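PDB 3L88: fiber protein from Human adenovirus 21, which attaches the virus to its host cell through the trimeric knob at the end of the fiber, which binds the receptor CD46. Local coordinates for residues S156-S160 and S161-Y165. Numbering follows the deposited sequence.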
ATOM      1  N   SER C 156       1.359  11.040 -19.307  1.00 10.77           N
ATOM      2  CA  SER C 156       0.213  11.895 -19.611  1.00 19.06           C
ATOM      3  C   SER C 156       0.578  13.237 -20.255  1.00 22.45           C
ATOM      4  O   SER C 156      -0.051  13.654 -21.224  1.00 24.95           O
ATOM      5  CB  SER C 156      -0.637  12.131 -18.363  1.00 18.28           C
ATOM      6  OG  SER C 156      -1.636  13.103 -18.622  1.00 23.33           O
ATOM      7  N   ARG C 157       1.583  13.912 -19.708  1.00 22.86           N
ATOM      8  CA  ARG C 157       1.914  15.268 -20.130  1.00 25.84           C
ATOM      9  C   ARG C 157       3.366  15.365 -20.585  1.00 28.40           C
ATOM     10  O   ARG C 157       4.260  14.812 -19.948  1.00 28.63           O
ATOM     11  CB  ARG C 157       1.679  16.243 -18.972  1.00 30.23           C
ATOM     12  CG  ARG C 157       1.677  17.709 -19.369  1.00 32.16           C
ATOM     13  CD  ARG C 157       0.386  18.080 -20.085  1.00 36.95           C
ATOM     14  NE  ARG C 157      -0.801  17.750 -19.297  1.00 35.73           N
ATOM     15  CZ  ARG C 157      -1.620  16.736 -19.559  1.00 34.75           C
ATOM     16  NH1 ARG C 157      -1.384  15.936 -20.589  1.00 31.45           N
ATOM     17  NH2 ARG C 157      -2.675  16.516 -18.785  1.00 38.76           N
ATOM     18  N   THR C 158       3.601  16.077 -21.682  1.00 30.38           N
ATOM     19  CA  THR C 158       4.954  16.511 -22.024  1.00 31.08           C
ATOM     20  C   THR C 158       5.079  18.036 -22.014  1.00 32.52           C
ATOM     21  O   THR C 158       4.078  18.755 -22.040  1.00 30.05           O
ATOM     22  CB  THR C 158       5.411  15.968 -23.388  1.00 31.67           C
ATOM     23  OG1 THR C 158       6.782  16.319 -23.604  1.00 32.04           O
ATOM     24  CG2 THR C 158       4.567  16.552 -24.513  1.00 33.33           C
ATOM     25  N   ILE C 159       6.314  18.521 -21.937  1.00 34.33           N
ATOM     26  CA  ILE C 159       6.585  19.949 -22.073  1.00 33.09           C
ATOM     27  C   ILE C 159       7.927  20.174 -22.749  1.00 27.85           C
ATOM     28  O   ILE C 159       8.605  21.162 -22.482  1.00 29.81           O
ATOM     29  CB  ILE C 159       6.584  20.680 -20.709  1.00 33.71           C
ATOM     30  CG1 ILE C 159       7.672  20.116 -19.793  1.00 34.73           C
ATOM     31  CG2 ILE C 159       5.210  20.608 -20.049  1.00 33.29           C
ATOM     32  CD1 ILE C 159       8.012  21.021 -18.628  1.00 35.83           C
ATOM     33  N   SER C 160       8.310  19.251 -23.622  1.00 25.82           N
ATOM     34  CA  SER C 160       9.590  19.345 -24.316  1.00 32.68           C
ATOM     35  C   SER C 160       9.815  18.140 -25.217  1.00 33.35           C
ATOM     36  O   SER C 160       9.423  17.023 -24.885  1.00 36.89           O
ATOM     37  CB  SER C 160      10.743  19.469 -23.315  1.00 34.60           C
ATOM     38  OG  SER C 160      11.932  18.898 -23.835  1.00 33.69           O
ATOM     39  N   SER C 161      10.464  18.372 -26.350  1.00 34.95           N
ATOM     40  CA  SER C 161      10.711  17.313 -27.319  1.00 37.19           C
ATOM     41  C   SER C 161      11.573  16.213 -26.706  1.00 35.35           C
ATOM     42  O   SER C 161      11.654  15.105 -27.234  1.00 36.62           O
ATOM     43  CB  SER C 161      11.389  17.886 -28.566  1.00 36.43           C
ATOM     44  OG  SER C 161      10.766  19.096 -28.965  1.00 30.86           O
ATOM     45  N   ASN C 162      12.208  16.530 -25.583  1.00 35.02           N
ATOM     46  CA  ASN C 162      13.130  15.604 -24.937  1.00 31.29           C
ATOM     47  C   ASN C 162      12.469  14.718 -23.887  1.00 26.56           C
ATOM     48  O   ASN C 162      13.063  13.739 -23.437  1.00 20.80           O
ATOM     49  CB  ASN C 162      14.311  16.358 -24.325  1.00 33.05           C
ATOM     50  CG  ASN C 162      15.534  16.346 -25.220  1.00 36.85           C
ATOM     51  OD1 ASN C 162      15.418  16.259 -26.441  1.00 38.90           O
ATOM     52  ND2 ASN C 162      16.716  16.420 -24.615  1.00 36.83           N
ATOM     53  N   VAL C 163      11.241  15.056 -23.504  1.00 23.38           N
ATOM     54  CA  VAL C 163      10.522  14.262 -22.515  1.00 22.30           C
ATOM     55  C   VAL C 163      10.014  12.952 -23.110  1.00 21.96           C
ATOM     56  O   VAL C 163       9.251  12.949 -24.078  1.00 22.96           O
ATOM     57  CB  VAL C 163       9.343  15.033 -21.894  1.00 20.62           C
ATOM     58  CG1 VAL C 163       8.549  14.121 -20.976  1.00 20.28           C
ATOM     59  CG2 VAL C 163       9.845  16.244 -21.132  1.00 19.73           C
ATOM     60  N   ALA C 164      10.450  11.843 -22.529  1.00 18.61           N
ATOM     61  CA  ALA C 164       9.962  10.531 -22.924  1.00 16.94           C
ATOM     62  C   ALA C 164       9.059   9.924 -21.844  1.00 17.29           C
ATOM     63  O   ALA C 164       8.088   9.231 -22.153  1.00 18.38           O
ATOM     64  CB  ALA C 164      11.130   9.610 -23.235  1.00 15.04           C
ATOM     65  N   TYR C 165       9.374  10.204 -20.582  1.00 16.13           N
ATOM     66  CA  TYR C 165       8.563   9.730 -19.461  1.00 13.51           C
ATOM     67  C   TYR C 165       8.375  10.835 -18.432  1.00 13.14           C
ATOM     68  O   TYR C 165       9.128  11.805 -18.410  1.00 13.73           O
ATOM     69  CB  TYR C 165       9.214   8.517 -18.799  1.00 12.94           C
ATOM     70  CG  TYR C 165       9.679   7.462 -19.773  1.00 13.77           C
ATOM     71  CD1 TYR C 165       8.829   6.446 -20.184  1.00 14.47           C
ATOM     72  CD2 TYR C 165      10.979   7.473 -20.270  1.00 14.91           C
ATOM     73  CE1 TYR C 165       9.253   5.479 -21.081  1.00 14.96           C
ATOM     74  CE2 TYR C 165      11.411   6.511 -21.166  1.00 14.87           C
ATOM     75  CZ  TYR C 165      10.543   5.518 -21.567  1.00 14.41           C
ATOM     76  OH  TYR C 165      10.973   4.559 -22.447  1.00 16.99           O
TER
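The Ser-160/Ser-161 peptide is the first of this turn. Val-163 N, Asn-162 N and Ser-160 OG all lie over one face of it. Thr-158 OG1 lies to the other side of the plane, near the carbonyl end, 3.0 Å from Ser-160 O. Val-163 N stands 58° out of the carbonyl plane. Val-163 N donates a hydrogen bond to Ser-160 O at 3.0 Å, with an angle of 160° at the hydrogen. The preceding amide is gripped by the side chain instead: Asn-162 N donates to Ser-160 OG at 3.0 Å. The hydroxyl is roughly anti to the backbone N (chi1 150°), which puts it beside the carbonyl carbon, facing the amide of Asn-162. Asn-162 CB lies 3.5 Å from Ser-160 OG.

Before the turn, Thr-158 leans in. Its OG1 comes within 3.3 Å of Val-163 CB, and the two side chains run past each other in opposite directions. Ser-160 N donates a weak bond to Thr-158 OG1, 3.3 Å long. The threonine hydroxyl thus meets both the start of the turn and the valine that closes it. Val-163 CG2 also packs on Ser-160 CB at 4.0 Å.

Ile-159 and Val-163 both touch Tyr-75, which places the loop against edge strand 67-76. The contact itself lies at the surface.

Residues Ser-160 to Val-163 form a type I beta turn, with an ST turn made by Ser-160 OG. Directly after it, Ala-164 and Tyr-165 face Phe-76 in a classic beta bulge. Together they shape the HI loop of the adenovirus knob, joining antiparallel strands 145-154 and 165-174 of its beta sandwich.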